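Transketolase (Campylobacter jejuni, PDB 3L84) belongs to the transketolase family, dimeric enzymes that depend on thiamine diphosphate and are built from three successive alpha/beta domains. Local coordinates at residues L13-A18 with E270-D275; L83-L88 with I278-P283; S17-Q22 with E263-A268; Q7-T12 with V41-L46. One frame throughout, in Å; residues are numbered along the deposited sequence.

Contact 1 (L13-A18 with E270-D275); sequences LRFLSA and EQAGFD
A Schellman motif at the C-terminal end of helix 262-272 presents Ala-272 and Phe-274 to Phe-15 of helix 3-24, within the thiamine diphosphate binding domain of the transketolase fold. Gly-273 leaves the helix with positive phi (81°), its N bonded back to Glu-270 O, and the turn carries the chain round so that the next side chain, Phe-274, faces helix 3-24. The two rings make a T-shaped (edge-to-face) pair that is well short of perpendicular, with ring centroids 5.0 Å apart and planes at 62°. Phe-15 supplies the edge: its CD2 stands above the centre of one face of Phe-274, 3.7 Å from Phe-274 CD2. The same ring meets the methyl of Ala-272 differently, edge-on and in its own plane, with Phe-15 CE2 3.6 Å from Ala-272 CB. With CG beside the backbone N and anti to the carbonyl carbon (chi1 -59°), Phe-15 sends its ring out so that the CD2-CE2 edge meets both partners. No hydrogen bond joins the segments. Ala-268 and Lys-269 extend the packing round Phe-15, and Pro-283 touches Phe-274. The neighbouring Arg-14 makes a salt bridge with Asp-37 of helix 30-42. Along the helix backbone, Leu-13 O is gripped twice, by Ser-17 N and by Ser-17 OG at 2.9 Å, the two donors arriving from opposite faces of the carbonyl plane.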
loop_
_atom_site.group_PDB
_atom_site.type_symbol
_atom_site.label_atom_id
_atom_site.label_comp_id
_atom_site.label_asym_id
_atom_site.label_seq_id
_atom_site.Cartn_x
_atom_site.Cartn_y
_atom_site.Cartn_z
ATOM N N LEU A 13 13.310 -28.137 -19.594
ATOM C CA LEU A 13 13.001 -27.029 -18.681
ATOM C C LEU A 13 12.563 -27.531 -17.312
ATOM O O LEU A 13 12.964 -26.954 -16.292
ATOM C CB LEU A 13 11.921 -26.121 -19.272
ATOM C CG LEU A 13 12.267 -25.257 -20.485
ATOM C CD1 LEU A 13 10.973 -24.787 -21.180
ATOM C CD2 LEU A 13 13.170 -24.074 -20.118
ATOM N N ARG A 14 11.704 -28.559 -17.262
ATOM C CA ARG A 14 11.255 -29.099 -15.980
ATOM C C ARG A 14 12.415 -29.560 -15.136
ATOM O O ARG A 14 12.491 -29.243 -13.937
ATOM C CB ARG A 14 10.340 -30.312 -16.170
ATOM C CG ARG A 14 8.958 -30.030 -16.731
ATOM C CD ARG A 14 8.081 -31.276 -16.631
ATOM N NE ARG A 14 6.721 -30.845 -16.821
ATOM C CZ ARG A 14 6.116 -30.643 -17.973
ATOM N NH1 ARG A 14 6.612 -31.034 -19.126
ATOM N NH2 ARG A 14 4.935 -30.036 -17.950
ATOM N N PHE A 15 13.346 -30.293 -15.733
ATOM C CA PHE A 15 14.402 -30.920 -14.899
ATOM C C PHE A 15 15.547 -29.976 -14.565
ATOM O O PHE A 15 16.113 -30.077 -13.477
ATOM C CB PHE A 15 14.859 -32.255 -15.476
ATOM C CG PHE A 15 13.720 -33.250 -15.597
ATOM C CD1 PHE A 15 12.887 -33.491 -14.497
ATOM C CD2 PHE A 15 13.484 -33.938 -16.773
ATOM C CE1 PHE A 15 11.823 -34.381 -14.584
ATOM C CE2 PHE A 15 12.417 -34.831 -16.862
ATOM C CZ PHE A 15 11.598 -35.035 -15.779
ATOM N N LEU A 16 15.823 -28.981 -15.410
ATOM C CA LEU A 16 16.726 -27.908 -14.981
ATOM C C LEU A 16 16.142 -27.187 -13.784
ATOM O O LEU A 16 16.823 -26.955 -12.787
ATOM C CB LEU A 16 17.011 -26.909 -16.124
ATOM C CG LEU A 16 17.934 -27.363 -17.251
ATOM C CD1 LEU A 16 18.134 -26.232 -18.224
ATOM C CD2 LEU A 16 19.313 -27.836 -16.712
ATOM N N SER A 17 14.865 -26.876 -13.835
ATOM C CA SER A 17 14.201 -26.145 -12.747
ATOM C C SER A 17 14.188 -26.968 -11.479
ATOM O O SER A 17 14.530 -26.476 -10.390
ATOM C CB SER A 17 12.755 -25.802 -13.125
ATOM O OG SER A 17 12.689 -24.933 -14.259
ATOM N N ALA A 18 13.806 -28.229 -11.575
ATOM C CA ALA A 18 13.756 -29.100 -10.419
ATOM C C ALA A 18 15.127 -29.312 -9.799
ATOM O O ALA A 18 15.276 -29.284 -8.580
ATOM C CB ALA A 18 13.130 -30.459 -10.816
ATOM N N GLU A 270 12.756 -40.727 -14.894
ATOM C CA GLU A 270 12.470 -42.057 -15.455
ATOM C C GLU A 270 11.216 -42.069 -16.345
ATOM O O GLU A 270 11.225 -42.574 -17.480
ATOM C CB GLU A 270 12.357 -43.089 -14.325
ATOM C CG GLU A 270 13.702 -43.446 -13.710
ATOM C CD GLU A 270 13.642 -44.507 -12.603
ATOM O OE1 GLU A 270 12.711 -44.456 -11.751
ATOM O OE2 GLU A 270 14.555 -45.379 -12.580
ATOM N N GLN A 271 10.129 -41.483 -15.852
ATOM C CA GLN A 271 8.889 -41.458 -16.624
ATOM C C GLN A 271 9.011 -40.654 -17.930
ATOM O O GLN A 271 8.357 -40.978 -18.915
ATOM C CB GLN A 271 7.742 -40.945 -15.764
ATOM C CG GLN A 271 7.361 -41.912 -14.637
ATOM C CD GLN A 271 6.087 -41.528 -13.897
ATOM O OE1 GLN A 271 5.773 -40.346 -13.725
ATOM N NE2 GLN A 271 5.341 -42.542 -13.454
ATOM N N ALA A 272 9.895 -39.653 -17.939
ATOM C CA ALA A 272 10.163 -38.805 -19.111
ATOM C C ALA A 272 11.269 -39.292 -20.042
ATOM O O ALA A 272 11.576 -38.621 -21.039
ATOM C CB ALA A 272 10.545 -37.424 -18.621
ATOM N N GLY A 273 11.889 -40.420 -19.723
ATOM C CA GLY A 273 12.967 -40.942 -20.551
ATOM C C GLY A 273 14.320 -40.294 -20.321
ATOM O O GLY A 273 15.226 -40.461 -21.145
ATOM N N PHE A 274 14.466 -39.564 -19.210
ATOM C CA PHE A 274 15.734 -38.936 -18.836
ATOM C C PHE A 274 16.471 -39.852 -17.873
ATOM O O PHE A 274 15.840 -40.620 -17.148
ATOM C CB PHE A 274 15.474 -37.593 -18.148
ATOM C CG PHE A 274 15.276 -36.432 -19.080
ATOM C CD1 PHE A 274 14.248 -36.404 -20.008
ATOM C CD2 PHE A 274 16.119 -35.335 -18.993
ATOM C CE1 PHE A 274 14.072 -35.294 -20.842
ATOM C CE2 PHE A 274 15.947 -34.217 -19.816
ATOM C CZ PHE A 274 14.926 -34.206 -20.743
ATOM N N ASP A 275 17.796 -39.803 -17.877
ATOM C CA ASP A 275 18.595 -40.596 -16.942
ATOM C C ASP A 275 18.396 -40.012 -15.538
ATOM O O ASP A 275 18.755 -38.865 -15.279
ATOM C CB ASP A 275 20.073 -40.526 -17.327
ATOM C CG ASP A 275 20.976 -41.395 -16.441
ATOM O OD1 ASP A 275 20.556 -41.836 -15.345
ATOM O OD2 ASP A 275 22.119 -41.675 -16.889
#

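Contact 2 (L83-L88 with I278-P283); sequences LSLEDL and ISFHIP
Leu-85 and Phe-280 pass each other at a slant, Leu-85 reaching across from the first turn of helix 85-88 to the root of the aromatic side chain. Because CG of Leu-85 lies anti to the backbone N (chi1 -165°), its branches swing toward residues 278-283, and CD1 comes to 4.1 Å from Phe-280 CB. Leu-85 CD1 is also 4.4 Å from Ile-282 CD1. The far part of the Phe-280 ring goes on to Leu-88, the last residue of this short helix: Phe-280 CE1 lies 4.3 Å from Leu-88 CB and 4.1 Å from Leu-88 O. The side chains meet through apolar atoms, and no hydrogen bond spans the segments. Phe-280 has left-handed backbone angles, its N is hydrogen-bonded to Asp-19 OD2, and its ring also touches Met-20 (selenomethionine) of helix 3-24. Ile-282 packs further on His-77 and Leu-78 of helix 69-79. The helix is closed at its start by a reciprocal pair: Ser-84 N bonds nearly straight (176°) to Asp-87 OD2 at 2.9 Å, on the anti side though 34° out of the carboxylate plane, while Asp-87 N donates to Ser-84 OG at 3.0 Å, the classic capping box of a helix N terminus.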
loop_
_atom_site.group_PDB
_atom_site.type_symbol
_atom_site.label_atom_id
_atom_site.label_comp_id
_atom_site.label_asym_id
_atom_site.label_seq_id
_atom_site.Cartn_x
_atom_site.Cartn_y
_atom_site.Cartn_z
ATOM N N LEU A 83 23.943 -16.265 -19.158
ATOM C CA LEU A 83 23.628 -16.938 -17.892
ATOM C C LEU A 83 24.083 -18.358 -18.120
ATOM O O LEU A 83 23.614 -18.985 -19.086
ATOM C CB LEU A 83 22.134 -16.871 -17.624
ATOM C CG LEU A 83 21.643 -17.196 -16.245
ATOM C CD1 LEU A 83 22.226 -16.264 -15.156
ATOM C CD2 LEU A 83 20.102 -17.206 -16.119
ATOM N N SER A 84 25.055 -18.819 -17.326
ATOM C CA SER A 84 25.722 -20.090 -17.556
ATOM C C SER A 84 25.093 -21.240 -16.783
ATOM O O SER A 84 24.287 -21.053 -15.869
ATOM C CB SER A 84 27.186 -19.980 -17.169
ATOM O OG SER A 84 27.319 -19.870 -15.775
ATOM N N LEU A 85 25.505 -22.452 -17.115
ATOM C CA LEU A 85 25.113 -23.615 -16.349
ATOM C C LEU A 85 25.595 -23.505 -14.902
ATOM O O LEU A 85 24.849 -23.815 -13.975
ATOM C CB LEU A 85 25.626 -24.899 -17.002
ATOM C CG LEU A 85 24.991 -26.197 -16.488
ATOM C CD1 LEU A 85 23.501 -26.285 -16.852
ATOM C CD2 LEU A 85 25.772 -27.398 -17.053
ATOM N N GLU A 86 26.810 -23.029 -14.690
ATOM C CA GLU A 86 27.285 -22.807 -13.342
ATOM C C GLU A 86 26.380 -21.825 -12.576
ATOM O O GLU A 86 26.122 -21.998 -11.393
ATOM C CB GLU A 86 28.728 -22.303 -13.326
ATOM C CG GLU A 86 29.411 -22.488 -11.990
ATOM C CD GLU A 86 29.552 -23.962 -11.539
ATOM O OE1 GLU A 86 29.489 -24.917 -12.357
ATOM O OE2 GLU A 86 29.713 -24.156 -10.322
ATOM N N ASP A 87 25.928 -20.774 -13.252
ATOM C CA ASP A 87 25.003 -19.846 -12.596
ATOM C C ASP A 87 23.724 -20.569 -12.117
ATOM O O ASP A 87 23.228 -20.322 -11.026
ATOM C CB ASP A 87 24.612 -18.712 -13.555
ATOM C CG ASP A 87 25.749 -17.779 -13.882
ATOM O OD1 ASP A 87 26.641 -17.528 -13.016
ATOM O OD2 ASP A 87 25.747 -17.231 -15.022
ATOM N N LEU A 88 23.212 -21.465 -12.942
ATOM C CA LEU A 88 22.037 -22.248 -12.534
ATOM C C LEU A 88 22.334 -23.096 -11.292
ATOM O O LEU A 88 21.486 -23.235 -10.424
ATOM C CB LEU A 88 21.526 -23.136 -13.681
ATOM C CG LEU A 88 21.202 -22.468 -15.030
ATOM C CD1 LEU A 88 20.555 -23.487 -15.974
ATOM C CD2 LEU A 88 20.277 -21.266 -14.826
ATOM N N ILE A 278 21.629 -38.376 -13.420
ATOM C CA ILE A 278 22.355 -37.171 -13.784
ATOM C C ILE A 278 21.489 -35.943 -13.600
ATOM O O ILE A 278 20.246 -35.959 -13.794
ATOM C CB ILE A 278 22.895 -37.231 -15.193
ATOM C CG1 ILE A 278 21.811 -37.190 -16.227
ATOM C CG2 ILE A 278 23.738 -38.482 -15.402
ATOM C CD1 ILE A 278 22.398 -37.012 -17.634
ATOM N N SER A 279 22.155 -34.849 -13.276
ATOM C CA SER A 279 21.461 -33.601 -13.036
ATOM C C SER A 279 21.986 -32.527 -13.981
ATOM O O SER A 279 23.061 -32.648 -14.545
ATOM C CB SER A 279 21.640 -33.181 -11.582
ATOM O OG SER A 279 23.000 -32.899 -11.319
ATOM N N PHE A 280 21.199 -31.478 -14.161
ATOM C CA PHE A 280 21.530 -30.368 -15.048
ATOM C C PHE A 280 21.863 -30.830 -16.471
ATOM O O PHE A 280 22.850 -30.389 -17.069
ATOM C CB PHE A 280 22.643 -29.515 -14.445
ATOM C CG PHE A 280 22.260 -28.879 -13.146
ATOM C CD1 PHE A 280 21.599 -27.654 -13.123
ATOM C CD2 PHE A 280 22.512 -29.502 -11.944
ATOM C CE1 PHE A 280 21.218 -27.082 -11.905
ATOM C CE2 PHE A 280 22.142 -28.918 -10.741
ATOM C CZ PHE A 280 21.487 -27.706 -10.731
ATOM N N HIS A 281 21.038 -31.747 -16.979
ATOM C CA HIS A 281 21.244 -32.352 -18.279
ATOM C C HIS A 281 20.443 -31.627 -19.342
ATOM O O HIS A 281 19.250 -31.378 -19.181
ATOM C CB HIS A 281 20.792 -33.814 -18.252
ATOM C CG HIS A 281 20.981 -34.505 -19.567
ATOM N ND1 HIS A 281 22.223 -34.690 -20.124
ATOM C CD2 HIS A 281 20.086 -34.986 -20.461
ATOM C CE1 HIS A 281 22.088 -35.283 -21.300
ATOM N NE2 HIS A 281 20.802 -35.492 -21.516
ATOM N N ILE A 282 21.091 -31.334 -20.461
ATOM C CA ILE A 282 20.434 -30.740 -21.622
ATOM C C ILE A 282 20.636 -31.671 -22.824
ATOM O O ILE A 282 21.751 -31.780 -23.360
ATOM C CB ILE A 282 20.983 -29.327 -21.911
ATOM C CG1 ILE A 282 20.881 -28.444 -20.654
ATOM C CG2 ILE A 282 20.251 -28.751 -23.144
ATOM C CD1 ILE A 282 21.566 -27.074 -20.734
ATOM N N PRO A 283 19.578 -32.392 -23.239
ATOM C CA PRO A 283 19.736 -33.273 -24.407
ATOM C C PRO A 283 20.068 -32.511 -25.670
ATOM O O PRO A 283 19.686 -31.341 -25.805
ATOM C CB PRO A 283 18.367 -33.947 -24.551
ATOM C CG PRO A 283 17.630 -33.651 -23.335
ATOM C CD PRO A 283 18.214 -32.448 -22.697
#

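Contact 3 (S17-Q22 with E263-A268); sequences SADMVQ and EVIKKA
A single side chain, Ile-265, makes every contact of residues 263-268 with residues 17-22, and its nearest neighbour there is a side-chain oxygen, Gln-22 OE1; a second, Asp-19 OD1, lies by its other branch. Ile-265 CD1 presses 3.5 Å from Gln-22 OE1, while Ile-265 CG2 rests 3.8 Å from Asp-19 OD1. Gln-22 and Ile-265 run side by side, pointing opposite ways, so CD1 also runs along the aliphatic part of the glutamine, 3.8 Å from Gln-22 CB. That chain is bent at chi2 (64°), which folds the amide back over the methyl. Ala-18 completes the seat, its CB 4.1 Å from Ile-265 CD1. The helices form a nearly antiparallel pair within the thiamine diphosphate binding domain, the segment axes 11.0 Å apart at closest and their directions 164° apart. The oxygens beside Ile-265 have their polar partners elsewhere: Gln-22 OE1 accepts from Gly-261 N, just ahead of helix 262-272, whereas Asp-19 pairs through OD1 with Lys-269 and through OD2 with Phe-280 N. Glu-263 takes part in a salt-bridge network of long, weak pairs, OE2 3.7 Å from Lys-266 NZ and OE1 4.0 Å from Lys-267 NZ.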
loop_
_atom_site.group_PDB
_atom_site.type_symbol
_atom_site.label_atom_id
_atom_site.label_comp_id
_atom_site.label_asym_id
_atom_site.label_seq_id
_atom_site.Cartn_x
_atom_site.Cartn_y
_atom_site.Cartn_z
ATOM N N SER A 17 14.865 -26.876 -13.835
ATOM C CA SER A 17 14.201 -26.145 -12.747
ATOM C C SER A 17 14.188 -26.968 -11.479
ATOM O O SER A 17 14.530 -26.476 -10.390
ATOM C CB SER A 17 12.755 -25.802 -13.125
ATOM O OG SER A 17 12.689 -24.933 -14.259
ATOM N N ALA A 18 13.806 -28.229 -11.575
ATOM C CA ALA A 18 13.756 -29.100 -10.419
ATOM C C ALA A 18 15.127 -29.312 -9.799
ATOM O O ALA A 18 15.276 -29.284 -8.580
ATOM C CB ALA A 18 13.130 -30.459 -10.816
ATOM N N ASP A 19 16.113 -29.547 -10.652
ATOM C CA ASP A 19 17.474 -29.757 -10.183
ATOM C C ASP A 19 18.043 -28.522 -9.500
ATOM O O ASP A 19 18.813 -28.632 -8.540
ATOM C CB ASP A 19 18.419 -30.170 -11.326
ATOM C CG ASP A 19 18.127 -31.572 -11.894
ATOM O OD1 ASP A 19 17.453 -32.394 -11.225
ATOM O OD2 ASP A 19 18.625 -31.903 -13.002
HETATM N N MSE A 20 17.745 -27.343 -10.025
HETATM C CA MSE A 20 18.182 -26.079 -9.411
HETATM C C MSE A 20 17.647 -25.873 -8.017
HETATM O O MSE A 20 18.329 -25.531 -7.124
HETATM C CB MSE A 20 17.743 -24.875 -10.258
HETATM C CG MSE A 20 18.458 -24.772 -11.514
HETATM SE SE MSE A 20 17.599 -23.545 -12.786
HETATM C CE MSE A 20 17.699 -22.232 -11.598
ATOM N N VAL A 21 16.367 -26.113 -7.876
ATOM C CA VAL A 21 15.708 -25.996 -6.592
ATOM C C VAL A 21 16.247 -27.037 -5.612
ATOM O O VAL A 21 16.503 -26.758 -4.443
ATOM C CB VAL A 21 14.179 -26.160 -6.766
ATOM C CG1 VAL A 21 13.456 -26.302 -5.404
ATOM C CG2 VAL A 21 13.641 -24.961 -7.535
ATOM N N GLN A 22 16.468 -28.257 -6.090
ATOM C CA GLN A 22 16.914 -29.325 -5.220
ATOM C C GLN A 22 18.333 -29.054 -4.704
ATOM O O GLN A 22 18.600 -29.222 -3.512
ATOM C CB GLN A 22 16.845 -30.661 -5.941
ATOM C CG GLN A 22 16.894 -31.864 -5.049
ATOM C CD GLN A 22 15.703 -31.928 -4.130
ATOM O OE1 GLN A 22 14.573 -31.668 -4.552
ATOM N NE2 GLN A 22 15.937 -32.277 -2.854
ATOM N N GLU A 263 13.993 -38.481 -4.624
ATOM C CA GLU A 263 13.310 -39.666 -5.155
ATOM C C GLU A 263 12.205 -39.284 -6.143
ATOM O O GLU A 263 12.036 -39.944 -7.173
ATOM C CB GLU A 263 12.793 -40.541 -4.014
ATOM C CG GLU A 263 13.932 -41.223 -3.246
ATOM C CD GLU A 263 14.899 -42.026 -4.156
ATOM O OE1 GLU A 263 14.435 -42.725 -5.101
ATOM O OE2 GLU A 263 16.130 -41.942 -3.927
ATOM N N VAL A 264 11.490 -38.195 -5.864
ATOM C CA VAL A 264 10.442 -37.719 -6.764
ATOM C C VAL A 264 11.063 -37.332 -8.091
ATOM O O VAL A 264 10.527 -37.643 -9.149
ATOM C CB VAL A 264 9.669 -36.538 -6.150
ATOM C CG1 VAL A 264 8.838 -35.801 -7.213
ATOM C CG2 VAL A 264 8.776 -37.046 -4.991
ATOM N N ILE A 265 12.199 -36.633 -8.028
ATOM C CA ILE A 265 12.870 -36.218 -9.263
ATOM C C ILE A 265 13.383 -37.419 -10.063
ATOM O O ILE A 265 13.228 -37.450 -11.281
ATOM C CB ILE A 265 14.016 -35.228 -8.966
ATOM C CG1 ILE A 265 13.432 -33.912 -8.432
ATOM C CG2 ILE A 265 14.870 -34.967 -10.244
ATOM C CD1 ILE A 265 14.503 -32.959 -7.833
ATOM N N LYS A 266 13.932 -38.421 -9.381
ATOM C CA LYS A 266 14.396 -39.643 -10.075
ATOM C C LYS A 266 13.262 -40.295 -10.834
ATOM O O LYS A 266 13.407 -40.645 -12.020
ATOM C CB LYS A 266 15.011 -40.650 -9.106
ATOM C CG LYS A 266 16.393 -40.233 -8.629
ATOM C CD LYS A 266 16.944 -41.261 -7.655
ATOM C CE LYS A 266 18.265 -40.820 -7.046
ATOM N NZ LYS A 266 18.960 -41.963 -6.343
ATOM N N LYS A 267 12.137 -40.458 -10.160
ATOM C CA LYS A 267 10.961 -41.051 -10.769
ATOM C C LYS A 267 10.439 -40.229 -11.947
ATOM O O LYS A 267 10.043 -40.791 -12.971
ATOM C CB LYS A 267 9.863 -41.310 -9.736
ATOM C CG LYS A 267 10.221 -42.392 -8.741
ATOM C CD LYS A 267 9.150 -42.546 -7.702
ATOM C CE LYS A 267 9.524 -43.601 -6.660
ATOM N NZ LYS A 267 10.542 -43.088 -5.694
ATOM N N ALA A 268 10.405 -38.904 -11.795
ATOM C CA ALA A 268 9.945 -38.012 -12.855
ATOM C C ALA A 268 10.827 -38.119 -14.091
ATOM O O ALA A 268 10.334 -38.200 -15.214
ATOM C CB ALA A 268 9.899 -36.574 -12.320
#

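Contact 4 (Q7-T12 with V41-L46); sequences QEQANT and VLSYHL. With GOL (glycerol), chain B.
Gln-9 and Tyr-44 approach from opposite directions and are joined by one short hydrogen bond, the tight part of a small contact between helix 3-24 and the end of helix 30-42. Tyr-44 OH donates to Gln-9 OE1 at 2.7 Å, with a C=O...donor angle of 131°. The amide oxygen sits at the edge of the phenol ring and in its plane, yet the amide itself is turned almost perpendicular to the ring, the planes 80° apart. Gln-9 spans the gap because its chain is extended beyond CG (chi2 -177°). Arg-289 NH1 is a second partner of the tyrosine hydroxyl. On the looser side the protein atoms do not touch: Gln-9 NE2 and Ser-43 OG are 4.3 Å apart, and a glycerol, probably from the crystallisation liquor, bridges them. Its O1 accepts from Gln-9 NE2 at 2.9 Å and donates to Ser-43 OG at 2.7 Å. Glycerol C1 lies over the centre of one face of Tyr-44, 3.6 Å above the ring plane, and the molecule is also bonded to Arg-289 O. Helix 284-291 thus borders both the tight and the bridged half, with Ser-286 and Arg-289 against Gln-9. Ala-10 packs on Asp-37 and Ser-40 of helix 30-42, and helix 217-228 lies alongside, touching Ala-10, Val-41 and His-45.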
loop_
_atom_site.group_PDB
_atom_site.type_symbol
_atom_site.label_atom_id
_atom_site.label_comp_id
_atom_site.label_asym_id
_atom_site.label_seq_id
_atom_site.Cartn_x
_atom_site.Cartn_y
_atom_site.Cartn_z
ATOM N N GLN A 7 8.041 -32.009 -26.353
ATOM C CA GLN A 7 8.059 -32.752 -25.105
ATOM C C GLN A 7 9.467 -32.783 -24.505
ATOM O O GLN A 7 9.652 -32.557 -23.309
ATOM C CB GLN A 7 7.593 -34.175 -25.347
ATOM C CG GLN A 7 7.529 -34.986 -24.107
ATOM C CD GLN A 7 7.071 -36.406 -24.405
ATOM O OE1 GLN A 7 7.644 -37.378 -23.889
ATOM N NE2 GLN A 7 6.046 -36.534 -25.258
ATOM N N GLU A 8 10.466 -33.025 -25.347
ATOM C CA GLU A 8 11.831 -33.021 -24.867
ATOM C C GLU A 8 12.237 -31.646 -24.347
ATOM O O GLU A 8 12.845 -31.515 -23.289
ATOM C CB GLU A 8 12.807 -33.504 -25.936
ATOM C CG GLU A 8 14.196 -33.808 -25.337
ATOM C CD GLU A 8 15.292 -34.056 -26.354
ATOM O OE1 GLU A 8 15.817 -33.054 -26.899
ATOM O OE2 GLU A 8 15.661 -35.236 -26.570
ATOM N N GLN A 9 11.873 -30.588 -25.084
ATOM C CA GLN A 9 12.159 -29.213 -24.656
ATOM C C GLN A 9 11.501 -28.906 -23.325
ATOM O O GLN A 9 12.137 -28.346 -22.414
ATOM C CB GLN A 9 11.734 -28.217 -25.744
ATOM C CG GLN A 9 12.686 -28.186 -26.908
ATOM C CD GLN A 9 12.260 -27.140 -27.922
ATOM O OE1 GLN A 9 11.320 -27.363 -28.692
ATOM N NE2 GLN A 9 12.890 -25.970 -27.867
ATOM N N ALA A 10 10.231 -29.254 -23.184
ATOM C CA ALA A 10 9.493 -28.969 -21.939
ATOM C C ALA A 10 10.100 -29.727 -20.786
ATOM O O ALA A 10 10.283 -29.179 -19.684
ATOM C CB ALA A 10 8.012 -29.293 -22.102
ATOM N N ASN A 11 10.435 -30.994 -20.997
ATOM C CA ASN A 11 11.020 -31.758 -19.923
ATOM C C ASN A 11 12.429 -31.284 -19.553
ATOM O O ASN A 11 12.809 -31.339 -18.389
ATOM C CB ASN A 11 10.960 -33.258 -20.254
ATOM C CG ASN A 11 9.547 -33.803 -20.133
ATOM O OD1 ASN A 11 8.724 -33.247 -19.399
ATOM N ND2 ASN A 11 9.242 -34.872 -20.856
ATOM N N THR A 12 13.171 -30.771 -20.531
ATOM C CA THR A 12 14.477 -30.160 -20.259
ATOM C C THR A 12 14.274 -29.002 -19.297
ATOM O O THR A 12 14.992 -28.874 -18.300
ATOM C CB THR A 12 15.170 -29.705 -21.547
ATOM O OG1 THR A 12 15.383 -30.858 -22.392
ATOM C CG2 THR A 12 16.531 -29.059 -21.243
ATOM N N VAL A 41 6.312 -23.975 -26.023
ATOM C CA VAL A 41 5.642 -23.470 -27.210
ATOM C C VAL A 41 5.877 -21.975 -27.429
ATOM O O VAL A 41 6.144 -21.514 -28.521
ATOM C CB VAL A 41 4.141 -23.750 -27.152
ATOM C CG1 VAL A 41 3.460 -23.227 -28.387
ATOM C CG2 VAL A 41 3.888 -25.263 -27.026
ATOM N N LEU A 42 5.801 -21.208 -26.346
ATOM C CA LEU A 42 6.028 -19.769 -26.427
ATOM C C LEU A 42 7.403 -19.450 -26.996
ATOM O O LEU A 42 7.555 -18.441 -27.681
ATOM C CB LEU A 42 5.843 -19.118 -25.037
ATOM C CG LEU A 42 5.938 -17.605 -24.994
ATOM C CD1 LEU A 42 4.936 -16.892 -25.891
ATOM C CD2 LEU A 42 5.743 -17.136 -23.553
ATOM N N SER A 43 8.410 -20.281 -26.739
ATOM C CA SER A 43 9.747 -20.040 -27.287
ATOM C C SER A 43 9.770 -19.925 -28.822
ATOM O O SER A 43 10.662 -19.277 -29.377
ATOM C CB SER A 43 10.750 -21.108 -26.837
ATOM O OG SER A 43 10.552 -22.344 -27.504
ATOM N N TYR A 44 8.808 -20.539 -29.508
ATOM C CA TYR A 44 8.712 -20.464 -30.972
ATOM C C TYR A 44 8.067 -19.185 -31.445
ATOM O O TYR A 44 8.153 -18.862 -32.622
ATOM C CB TYR A 44 7.917 -21.665 -31.507
ATOM C CG TYR A 44 8.663 -22.966 -31.406
ATOM C CD1 TYR A 44 9.376 -23.458 -32.501
ATOM C CD2 TYR A 44 8.713 -23.676 -30.211
ATOM C CE1 TYR A 44 10.084 -24.621 -32.413
ATOM C CE2 TYR A 44 9.434 -24.860 -30.118
ATOM C CZ TYR A 44 10.114 -25.333 -31.229
ATOM O OH TYR A 44 10.824 -26.503 -31.160
ATOM N N HIS A 45 7.360 -18.494 -30.550
ATOM C CA HIS A 45 6.677 -17.253 -30.900
ATOM C C HIS A 45 7.450 -15.998 -30.482
ATOM O O HIS A 45 7.322 -14.956 -31.121
ATOM C CB HIS A 45 5.300 -17.223 -30.228
ATOM C CG HIS A 45 4.355 -18.238 -30.774
ATOM N ND1 HIS A 45 3.450 -17.944 -31.766
ATOM C CD2 HIS A 45 4.198 -19.545 -30.484
ATOM C CE1 HIS A 45 2.762 -19.040 -32.054
ATOM N NE2 HIS A 45 3.207 -20.033 -31.302
ATOM N N LEU A 46 8.213 -16.090 -29.409
ATOM C CA LEU A 46 8.884 -14.938 -28.830
ATOM C C LEU A 46 9.954 -14.428 -29.771
ATOM O O LEU A 46 10.797 -15.206 -30.267
ATOM C CB LEU A 46 9.525 -15.354 -27.501
ATOM C CG LEU A 46 9.975 -14.252 -26.563
ATOM C CD1 LEU A 46 8.732 -13.568 -25.981
ATOM C CD2 LEU A 46 10.866 -14.783 -25.467
HETATM C C1 GOL B . 12.671 -22.793 -30.271
HETATM O O1 GOL B . 12.649 -23.338 -28.969
HETATM C C2 GOL B . 13.308 -21.400 -30.321
HETATM O O2 GOL B . 14.605 -21.408 -29.749
HETATM C C3 GOL B . 13.413 -20.904 -31.759
HETATM O O3 GOL B . 12.136 -20.980 -32.385
#

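From the N terminus, contact 4 closes the shortest loop, from helix 3-24 to the end of helix 30-42. Contacts 3 and 1 leave the same helix for helix 262-272, each enclosing all five strands of the domain's parallel sheet; they share Ser-17 and Ala-18, and their centres are about 7 Å apart. Contact 2 starts after contact 4 has closed and runs from helix 85-88 to the loop following helix 262-272. Contact 4 crosses contacts 1 and 3, as contact 2 does, whereas contacts 4 and 2 stand in series. All pairs touch except contacts 3 and 4: Leu-16 packs on Phe-280, Phe-274 on Asn-11, and Pro-283 on Thr-12, gathering the later segments round helix 3-24.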